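Local coordinates for alanine racemase (Corynebacterium glutamicum, PDB 2DY3), which belongs to the alanine racemase family, pairing a TIM-barrel-like N-terminal domain with a mainly beta C-terminal domain and carrying bound pyridoxal-5'-phosphate, at residues R69-T83 with R94-A106. Numbering follows the deposited sequence.
With PLP (pyridoxal-5'-phosphate), chain F.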
ATOM      1  N   ARG B  69       3.629 -22.480  -3.187  1.00 20.67           N
ATOM      2  CA  ARG B  69       4.276 -23.768  -2.993  1.00 21.18           C
ATOM      3  C   ARG B  69       4.978 -23.757  -1.643  1.00 21.45           C
ATOM      4  O   ARG B  69       4.991 -24.767  -0.947  1.00 20.22           O
ATOM      5  CB  ARG B  69       5.279 -24.049  -4.118  1.00 18.37           C
ATOM      6  CG  ARG B  69       4.633 -24.449  -5.445  1.00 20.93           C
ATOM      7  CD  ARG B  69       4.037 -25.863  -5.417  1.00 18.62           C
ATOM      8  NE  ARG B  69       3.417 -26.202  -6.700  1.00 20.49           N
ATOM      9  CZ  ARG B  69       2.114 -26.407  -6.885  1.00 18.67           C
ATOM     10  NH1 ARG B  69       1.268 -26.322  -5.868  1.00 16.36           N
ATOM     11  NH2 ARG B  69       1.653 -26.673  -8.099  1.00 19.39           N
ATOM     12  N   ASP B  70       5.543 -22.604  -1.278  1.00 23.56           N
ATOM     13  CA  ASP B  70       6.240 -22.441  -0.002  1.00 24.27           C
ATOM     14  C   ASP B  70       5.355 -22.745   1.210  1.00 26.11           C
ATOM     15  O   ASP B  70       5.791 -23.419   2.145  1.00 26.28           O
ATOM     16  CB  ASP B  70       6.785 -21.013   0.147  1.00 25.09           C
ATOM     17  CG  ASP B  70       8.140 -20.818  -0.524  1.00 25.62           C
ATOM     18  OD1 ASP B  70       8.739 -21.814  -0.980  1.00 26.76           O
ATOM     19  OD2 ASP B  70       8.611 -19.661  -0.583  1.00 21.79           O
ATOM     20  N   ILE B  71       4.123 -22.244   1.212  1.00 26.20           N
ATOM     21  CA  ILE B  71       3.241 -22.492   2.345  1.00 27.40           C
ATOM     22  C   ILE B  71       2.667 -23.906   2.342  1.00 26.58           C
ATOM     23  O   ILE B  71       1.971 -24.301   3.280  1.00 26.39           O
ATOM     24  CB  ILE B  71       2.082 -21.474   2.408  1.00 29.10           C
ATOM     25  CG1 ILE B  71       1.190 -21.605   1.181  1.00 29.34           C
ATOM     26  CG2 ILE B  71       2.637 -20.062   2.510  1.00 30.54           C
ATOM     27  CD1 ILE B  71       0.061 -20.600   1.165  1.00 31.90           C
ATOM     28  N   GLY B  72       2.950 -24.664   1.288  1.00 24.33           N
ATOM     29  CA  GLY B  72       2.476 -26.033   1.237  1.00 25.17           C
ATOM     30  C   GLY B  72       1.319 -26.338   0.314  1.00 24.94           C
ATOM     31  O   GLY B  72       0.806 -27.456   0.322  1.00 25.38           O
ATOM     32  N   ILE B  73       0.888 -25.354  -0.468  1.00 23.04           N
ATOM     33  CA  ILE B  73      -0.203 -25.581  -1.402  1.00 20.70           C
ATOM     34  C   ILE B  73       0.290 -26.627  -2.394  1.00 22.01           C
ATOM     35  O   ILE B  73       1.325 -26.439  -3.040  1.00 23.03           O
ATOM     36  CB  ILE B  73      -0.566 -24.292  -2.169  1.00 22.15           C
ATOM     37  CG1 ILE B  73      -1.092 -23.231  -1.192  1.00 18.03           C
ATOM     38  CG2 ILE B  73      -1.592 -24.605  -3.252  1.00 20.63           C
ATOM     39  CD1 ILE B  73      -2.352 -23.645  -0.464  1.00 17.15           C
ATOM     40  N   SER B  74      -0.439 -27.731  -2.503  1.00 20.72           N
ATOM     41  CA  SER B  74      -0.064 -28.804  -3.414  1.00 22.29           C
ATOM     42  C   SER B  74      -0.992 -28.864  -4.625  1.00 21.04           C
ATOM     43  O   SER B  74      -0.795 -29.671  -5.526  1.00 20.27           O
ATOM     44  CB  SER B  74      -0.075 -30.152  -2.678  1.00 23.85           C
ATOM     45  OG  SER B  74      -1.352 -30.417  -2.120  1.00 26.37           O
ATOM     46  N   GLN B  75      -2.006 -28.012  -4.647  1.00 21.14           N
ATOM     47  CA  GLN B  75      -2.924 -27.986  -5.780  1.00 23.08           C
ATOM     48  C   GLN B  75      -2.262 -27.363  -7.012  1.00 22.25           C
ATOM     49  O   GLN B  75      -1.203 -26.737  -6.926  1.00 21.89           O
ATOM     50  CB  GLN B  75      -4.182 -27.167  -5.450  1.00 24.96           C
ATOM     51  CG  GLN B  75      -5.194 -27.817  -4.510  1.00 26.08           C
ATOM     52  CD  GLN B  75      -4.651 -28.036  -3.112  1.00 28.52           C
ATOM     53  OE1 GLN B  75      -3.854 -27.244  -2.608  1.00 28.30           O
ATOM     54  NE2 GLN B  75      -5.094 -29.110  -2.469  1.00 29.45           N
ATOM     55  N   GLU B  76      -2.912 -27.542  -8.156  1.00 20.76           N
ATOM     56  CA  GLU B  76      -2.467 -26.977  -9.421  1.00 20.53           C
ATOM     57  C   GLU B  76      -2.363 -25.454  -9.222  1.00 19.36           C
ATOM     58  O   GLU B  76      -3.252 -24.845  -8.623  1.00 17.35           O
ATOM     59  CB  GLU B  76      -3.513 -27.302 -10.485  1.00 21.16           C
ATOM     60  CG  GLU B  76      -3.238 -26.789 -11.875  1.00 24.62           C
ATOM     61  CD  GLU B  76      -4.372 -27.125 -12.827  1.00 27.06           C
ATOM     62  OE1 GLU B  76      -4.819 -28.292 -12.823  1.00 28.57           O
ATOM     63  OE2 GLU B  76      -4.816 -26.231 -13.584  1.00 27.42           O
ATOM     64  N   VAL B  77      -1.282 -24.851  -9.708  1.00 17.49           N
ATOM     65  CA  VAL B  77      -1.078 -23.408  -9.581  1.00 14.46           C
ATOM     66  C   VAL B  77      -0.758 -22.777 -10.940  1.00 14.94           C
ATOM     67  O   VAL B  77       0.120 -23.251 -11.655  1.00 15.89           O
ATOM     68  CB  VAL B  77       0.080 -23.082  -8.597  1.00 14.05           C
ATOM     69  CG1 VAL B  77       0.375 -21.570  -8.610  1.00 14.02           C
ATOM     70  CG2 VAL B  77      -0.295 -23.519  -7.179  1.00 11.19           C
ATOM     71  N   LEU B  78      -1.475 -21.710 -11.285  1.00 13.77           N
ATOM     72  CA  LEU B  78      -1.271 -21.008 -12.555  1.00 13.45           C
ATOM     73  C   LEU B  78      -0.766 -19.581 -12.330  1.00 14.38           C
ATOM     74  O   LEU B  78      -1.267 -18.857 -11.475  1.00 16.51           O
ATOM     75  CB  LEU B  78      -2.573 -20.965 -13.356  1.00 12.10           C
ATOM     76  CG  LEU B  78      -2.555 -20.215 -14.696  1.00 15.39           C
ATOM     77  CD1 LEU B  78      -1.551 -20.831 -15.670  1.00 16.11           C
ATOM     78  CD2 LEU B  78      -3.950 -20.255 -15.291  1.00 12.82           C
ATOM     79  N   CYS B  79       0.230 -19.191 -13.118  1.00 15.87           N
ATOM     80  CA  CYS B  79       0.845 -17.868 -13.040  1.00 17.42           C
ATOM     81  C   CYS B  79       0.744 -17.223 -14.434  1.00 15.46           C
ATOM     82  O   CYS B  79       1.081 -17.848 -15.436  1.00 15.27           O
ATOM     83  CB  CYS B  79       2.303 -18.064 -12.576  1.00 18.71           C
ATOM     84  SG  CYS B  79       3.528 -16.892 -13.106  1.00 28.15           S
ATOM     85  N   TRP B  80       0.274 -15.982 -14.515  1.00 15.71           N
ATOM     86  CA  TRP B  80       0.137 -15.366 -15.834  1.00 16.65           C
ATOM     87  C   TRP B  80       0.887 -14.069 -16.138  1.00 16.88           C
ATOM     88  O   TRP B  80       0.726 -13.509 -17.222  1.00 18.20           O
ATOM     89  CB  TRP B  80      -1.353 -15.202 -16.181  1.00 15.69           C
ATOM     90  CG  TRP B  80      -2.167 -14.555 -15.111  1.00 16.81           C
ATOM     91  CD1 TRP B  80      -2.210 -13.229 -14.800  1.00 17.78           C
ATOM     92  CD2 TRP B  80      -3.020 -15.217 -14.170  1.00 19.48           C
ATOM     93  NE1 TRP B  80      -3.035 -13.023 -13.720  1.00 20.00           N
ATOM     94  CE2 TRP B  80      -3.543 -14.229 -13.314  1.00 19.16           C
ATOM     95  CE3 TRP B  80      -3.390 -16.552 -13.967  1.00 19.39           C
ATOM     96  CZ2 TRP B  80      -4.413 -14.531 -12.270  1.00 20.13           C
ATOM     97  CZ3 TRP B  80      -4.254 -16.850 -12.928  1.00 21.04           C
ATOM     98  CH2 TRP B  80      -4.756 -15.846 -12.093  1.00 20.47           C
ATOM     99  N   ILE B  81       1.703 -13.587 -15.207  1.00 15.24           N
ATOM    100  CA  ILE B  81       2.473 -12.369 -15.457  1.00 14.47           C
ATOM    101  C   ILE B  81       3.946 -12.607 -15.151  1.00 14.93           C
ATOM    102  O   ILE B  81       4.375 -12.561 -13.999  1.00 15.21           O
ATOM    103  CB  ILE B  81       1.970 -11.166 -14.615  1.00 13.00           C
ATOM    104  CG1 ILE B  81       0.533 -10.815 -15.005  1.00 15.29           C
ATOM    105  CG2 ILE B  81       2.842  -9.955 -14.877  1.00 10.87           C
ATOM    106  CD1 ILE B  81      -0.033  -9.611 -14.262  1.00 16.70           C
ATOM    107  N   TRP B  82       4.708 -12.879 -16.204  1.00 14.60           N
ATOM    108  CA  TRP B  82       6.141 -13.133 -16.102  1.00 14.43           C
ATOM    109  C   TRP B  82       6.744 -12.838 -17.465  1.00 14.09           C
ATOM    110  O   TRP B  82       6.014 -12.661 -18.436  1.00 11.37           O
ATOM    111  CB  TRP B  82       6.409 -14.602 -15.756  1.00 13.89           C
ATOM    112  CG  TRP B  82       5.832 -15.584 -16.754  1.00 13.17           C
ATOM    113  CD1 TRP B  82       4.530 -15.982 -16.850  1.00 16.28           C
ATOM    114  CD2 TRP B  82       6.544 -16.296 -17.781  1.00 13.39           C
ATOM    115  NE1 TRP B  82       4.386 -16.900 -17.865  1.00 13.19           N
ATOM    116  CE2 TRP B  82       5.605 -17.110 -18.453  1.00 15.21           C
ATOM    117  CE3 TRP B  82       7.881 -16.327 -18.196  1.00 11.81           C
ATOM    118  CZ2 TRP B  82       5.961 -17.947 -19.520  1.00 13.03           C
ATOM    119  CZ3 TRP B  82       8.233 -17.154 -19.254  1.00 13.20           C
ATOM    120  CH2 TRP B  82       7.275 -17.953 -19.904  1.00 12.93           C
ATOM    121  N   THR B  83       8.070 -12.771 -17.531  1.00 14.84           N
ATOM    122  CA  THR B  83       8.760 -12.530 -18.791  1.00 14.81           C
ATOM    123  C   THR B  83       9.887 -13.539 -18.884  1.00 15.20           C
ATOM    124  O   THR B  83      10.383 -14.020 -17.872  1.00 16.77           O
ATOM    125  CB  THR B  83       9.362 -11.108 -18.879  1.00 14.97           C
ATOM    126  OG1 THR B  83      10.352 -10.946 -17.854  1.00 13.74           O
ATOM    127  CG2 THR B  83       8.265 -10.049 -18.727  1.00 13.66           C
ATOM    128  N   ARG B  94       9.166 -26.021  -9.678  1.00 25.72           N
ATOM    129  CA  ARG B  94       8.262 -26.101  -8.535  1.00 25.71           C
ATOM    130  C   ARG B  94       6.842 -26.502  -8.952  1.00 25.26           C
ATOM    131  O   ARG B  94       5.875 -26.268  -8.221  1.00 24.29           O
ATOM    132  CB  ARG B  94       8.240 -24.753  -7.806  1.00 28.30           C
ATOM    133  CG  ARG B  94       9.606 -24.322  -7.283  1.00 30.70           C
ATOM    134  CD  ARG B  94       9.667 -24.408  -5.771  1.00 32.80           C
ATOM    135  NE  ARG B  94       9.274 -23.154  -5.148  1.00 36.26           N
ATOM    136  CZ  ARG B  94       8.877 -23.029  -3.886  1.00 36.17           C
ATOM    137  NH1 ARG B  94       8.805 -24.090  -3.093  1.00 36.15           N
ATOM    138  NH2 ARG B  94       8.572 -21.832  -3.414  1.00 38.09           N
ATOM    139  N   ASN B  95       6.727 -27.110 -10.126  1.00 22.57           N
ATOM    140  CA  ASN B  95       5.438 -27.556 -10.647  1.00 22.87           C
ATOM    141  C   ASN B  95       4.423 -26.422 -10.739  1.00 21.14           C
ATOM    142  O   ASN B  95       3.260 -26.575 -10.371  1.00 22.34           O
ATOM    143  CB  ASN B  95       4.880 -28.697  -9.786  1.00 23.48           C
ATOM    144  CG  ASN B  95       3.582 -29.267 -10.340  1.00 27.82           C
ATOM    145  OD1 ASN B  95       3.455 -29.503 -11.547  1.00 28.51           O
ATOM    146  ND2 ASN B  95       2.615 -29.500  -9.458  1.00 28.86           N
ATOM    147  N   ILE B  96       4.878 -25.278 -11.230  1.00 19.50           N
ATOM    148  CA  ILE B  96       4.005 -24.127 -11.403  1.00 18.03           C
ATOM    149  C   ILE B  96       3.663 -24.012 -12.887  1.00 17.00           C
ATOM    150  O   ILE B  96       4.554 -23.996 -13.736  1.00 14.12           O
ATOM    151  CB  ILE B  96       4.700 -22.819 -10.941  1.00 18.85           C
ATOM    152  CG1 ILE B  96       4.900 -22.853  -9.424  1.00 16.68           C
ATOM    153  CG2 ILE B  96       3.864 -21.606 -11.353  1.00 16.67           C
ATOM    154  CD1 ILE B  96       5.792 -21.749  -8.888  1.00 18.22           C
ATOM    155  N   ASP B  97       2.371 -23.970 -13.202  1.00 16.54           N
ATOM    156  CA  ASP B  97       1.947 -23.833 -14.587  1.00 15.43           C
ATOM    157  C   ASP B  97       2.205 -22.396 -15.031  1.00 14.36           C
ATOM    158  O   ASP B  97       1.969 -21.454 -14.277  1.00 13.32           O
ATOM    159  CB  ASP B  97       0.452 -24.142 -14.740  1.00 17.36           C
ATOM    160  CG  ASP B  97       0.119 -25.601 -14.485  1.00 17.32           C
ATOM    161  OD1 ASP B  97      -0.970 -26.028 -14.903  1.00 18.06           O
ATOM    162  OD2 ASP B  97       0.934 -26.317 -13.869  1.00 18.22           O
ATOM    163  N   LEU B  98       2.693 -22.232 -16.257  1.00 14.01           N
ATOM    164  CA  LEU B  98       2.972 -20.909 -16.791  1.00 13.04           C
ATOM    165  C   LEU B  98       2.069 -20.620 -17.971  1.00 13.23           C
ATOM    166  O   LEU B  98       1.859 -21.479 -18.831  1.00 14.39           O
ATOM    167  CB  LEU B  98       4.429 -20.813 -17.256  1.00 11.13           C
ATOM    168  CG  LEU B  98       5.529 -20.922 -16.205  1.00 13.33           C
ATOM    169  CD1 LEU B  98       6.886 -20.913 -16.891  1.00 11.56           C
ATOM    170  CD2 LEU B  98       5.406 -19.769 -15.213  1.00  9.82           C
ATOM    171  N   ALA B  99       1.527 -19.409 -18.013  1.00 11.72           N
ATOM    172  CA  ALA B  99       0.670 -19.014 -19.122  1.00 13.25           C
ATOM    173  C   ALA B  99       1.534 -18.567 -20.300  1.00 13.72           C
ATOM    174  O   ALA B  99       2.565 -17.917 -20.112  1.00 15.12           O
ATOM    175  CB  ALA B  99      -0.242 -17.864 -18.698  1.00 11.37           C
ATOM    176  N   VAL B 100       1.122 -18.929 -21.508  1.00 12.34           N
ATOM    177  CA  VAL B 100       1.827 -18.495 -22.703  1.00 15.54           C
ATOM    178  C   VAL B 100       1.095 -17.205 -23.073  1.00 15.76           C
ATOM    179  O   VAL B 100      -0.045 -17.256 -23.532  1.00 14.51           O
ATOM    180  CB  VAL B 100       1.676 -19.515 -23.859  1.00 17.04           C
ATOM    181  CG1 VAL B 100       2.546 -19.094 -25.040  1.00 17.16           C
ATOM    182  CG2 VAL B 100       2.063 -20.908 -23.378  1.00 19.17           C
ATOM    183  N   ILE B 101       1.735 -16.053 -22.869  1.00 15.36           N
ATOM    184  CA  ILE B 101       1.076 -14.784 -23.156  1.00 16.12           C
ATOM    185  C   ILE B 101       1.535 -14.061 -24.425  1.00 17.01           C
ATOM    186  O   ILE B 101       0.939 -13.062 -24.822  1.00 17.28           O
ATOM    187  CB  ILE B 101       1.193 -13.811 -21.947  1.00 18.75           C
ATOM    188  CG1 ILE B 101       2.611 -13.261 -21.841  1.00 18.12           C
ATOM    189  CG2 ILE B 101       0.829 -14.536 -20.654  1.00 17.57           C
ATOM    190  CD1 ILE B 101       2.762 -12.198 -20.769  1.00 21.94           C
ATOM    191  N   SER B 102       2.591 -14.565 -25.052  1.00 15.26           N
ATOM    192  CA  SER B 102       3.104 -13.991 -26.292  1.00 15.40           C
ATOM    193  C   SER B 102       3.986 -15.035 -26.957  1.00 16.85           C
ATOM    194  O   SER B 102       4.434 -15.982 -26.311  1.00 17.56           O
ATOM    195  CB  SER B 102       3.941 -12.736 -26.027  1.00 14.74           C
ATOM    196  OG  SER B 102       5.274 -13.077 -25.697  1.00 12.68           O
ATOM    197  N   PRO B 103       4.237 -14.879 -28.265  1.00 17.41           N
ATOM    198  CA  PRO B 103       5.077 -15.818 -29.012  1.00 17.24           C
ATOM    199  C   PRO B 103       6.451 -15.985 -28.367  1.00 16.50           C
ATOM    200  O   PRO B 103       7.010 -17.083 -28.352  1.00 15.51           O
ATOM    201  CB  PRO B 103       5.157 -15.182 -30.403  1.00 16.38           C
ATOM    202  CG  PRO B 103       3.796 -14.510 -30.528  1.00 18.51           C
ATOM    203  CD  PRO B 103       3.623 -13.878 -29.160  1.00 18.13           C
ATOM    204  N   ALA B 104       7.001 -14.891 -27.845  1.00 16.04           N
ATOM    205  CA  ALA B 104       8.316 -14.943 -27.210  1.00 15.41           C
ATOM    206  C   ALA B 104       8.295 -15.876 -25.999  1.00 13.47           C
ATOM    207  O   ALA B 104       9.266 -16.583 -25.737  1.00 13.90           O
ATOM    208  CB  ALA B 104       8.761 -13.538 -26.788  1.00 14.66           C
ATOM    209  N   HIS B 105       7.185 -15.867 -25.265  1.00 12.93           N
ATOM    210  CA  HIS B 105       7.029 -16.721 -24.083  1.00 13.05           C
ATOM    211  C   HIS B 105       6.984 -18.177 -24.526  1.00 13.71           C
ATOM    212  O   HIS B 105       7.604 -19.048 -23.917  1.00 12.83           O
ATOM    213  CB  HIS B 105       5.740 -16.363 -23.346  1.00 13.14           C
ATOM    214  CG  HIS B 105       5.815 -15.072 -22.593  1.00 12.96           C
ATOM    215  ND1 HIS B 105       6.134 -15.009 -21.253  1.00 15.86           N
ATOM    216  CD2 HIS B 105       5.611 -13.795 -22.992  1.00 13.21           C
ATOM    217  CE1 HIS B 105       6.116 -13.748 -20.859  1.00 14.36           C
ATOM    218  NE2 HIS B 105       5.801 -12.993 -21.896  1.00 14.02           N
ATOM    219  N   ALA B 106       6.243 -18.432 -25.598  1.00 13.84           N
ATOM    220  CA  ALA B 106       6.146 -19.776 -26.140  1.00 14.99           C
ATOM    221  C   ALA B 106       7.553 -20.242 -26.527  1.00 16.32           C
ATOM    222  O   ALA B 106       7.960 -21.363 -26.216  1.00 16.02           O
ATOM    223  CB  ALA B 106       5.232 -19.782 -27.368  1.00 14.00           C
TER
HETATM  224  N1  PLP F 401      -8.344 -14.171 -13.712  1.00 28.09           N
HETATM  225  C2  PLP F 401      -7.294 -13.291 -13.993  1.00 28.04           C
HETATM  226  C2A PLP F 401      -6.435 -13.526 -15.224  1.00 28.10           C
HETATM  227  C3  PLP F 401      -7.067 -12.199 -13.122  1.00 28.17           C
HETATM  228  O3  PLP F 401      -6.042 -11.314 -13.385  1.00 30.92           O
HETATM  229  C4  PLP F 401      -7.903 -12.021 -11.976  1.00 26.28           C
HETATM  230  C4A PLP F 401      -7.726 -10.823 -11.008  1.00 27.00           C
HETATM  231  C5  PLP F 401      -8.978 -12.948 -11.744  1.00 26.57           C
HETATM  232  C6  PLP F 401      -9.173 -14.008 -12.614  1.00 27.20           C
HETATM  233  C5A PLP F 401      -9.920 -12.822 -10.585  1.00 25.76           C
HETATM  234  O4P PLP F 401     -10.992 -11.942 -10.896  1.00 24.04           O
HETATM  235  P   PLP F 401     -12.215 -11.540  -9.908  1.00 22.25           P
HETATM  236  O1P PLP F 401     -11.660 -11.030  -8.659  1.00 19.09           O
HETATM  237  O2P PLP F 401     -12.905 -10.516 -10.692  1.00 22.17           O
HETATM  238  O3P PLP F 401     -12.950 -12.813  -9.739  1.00 20.59           O
HETATM  239  O   HOH W   1       0.572 -26.666 -11.145  1.00 15.20           O
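Trp82 lies between two side chains of the segment 94-106, and its indole shows how one flat ring can be fixed on both faces. The edge of His105 points at one face in a T-shaped pair, centroids 4.4 Å apart and planes at 88°, with ND1 above the six-membered ring. Over the opposite face, the CD2 methyl of Leu98 makes a CH-pi contact, 4.1 Å from the centroid of the five-membered ring. With chi1 at 58°, CG stands between the backbone N and the carbonyl carbon, bringing the indole over strand 97-100, where NE1 gives Ala99 O a weak hydrogen bond (3.1 Å). Leu98 CD2 also meets Cys79 SG.

At the other end Arg69, its chain bent at chi2, spreads its guanidinium among backbone carbonyls. NE bonds to Arg94 O (2.9 Å) and NH2 to Asn95 O (2.8 Å, nearly straight at 171°), both acceptors close to the guanidinium plane, while NH1 and NH2 together grip Gln75 O. Arg94 lays a guanidinium face on Arg69 CB and turns its edge to the Asp70 carboxylate in a salt bridge modelled doubtfully short.

Between these ends, strands 76-81 and 97-100 run parallel, joined by alternating bonds such as Ala99 N to Cys79 O (3.0 Å). Asp97 OD1 and Glu76 OE2, like charges 4.1 Å apart, are probably offset by Arg118, which makes a salt bridge to each residue. Trp80 turns a ring face to the pyridoxal-5'-phosphate methyl C2A, so this beta-alpha-beta unit of the TIM-barrel-like domain also lines the pyridoxal-5'-phosphate pocket.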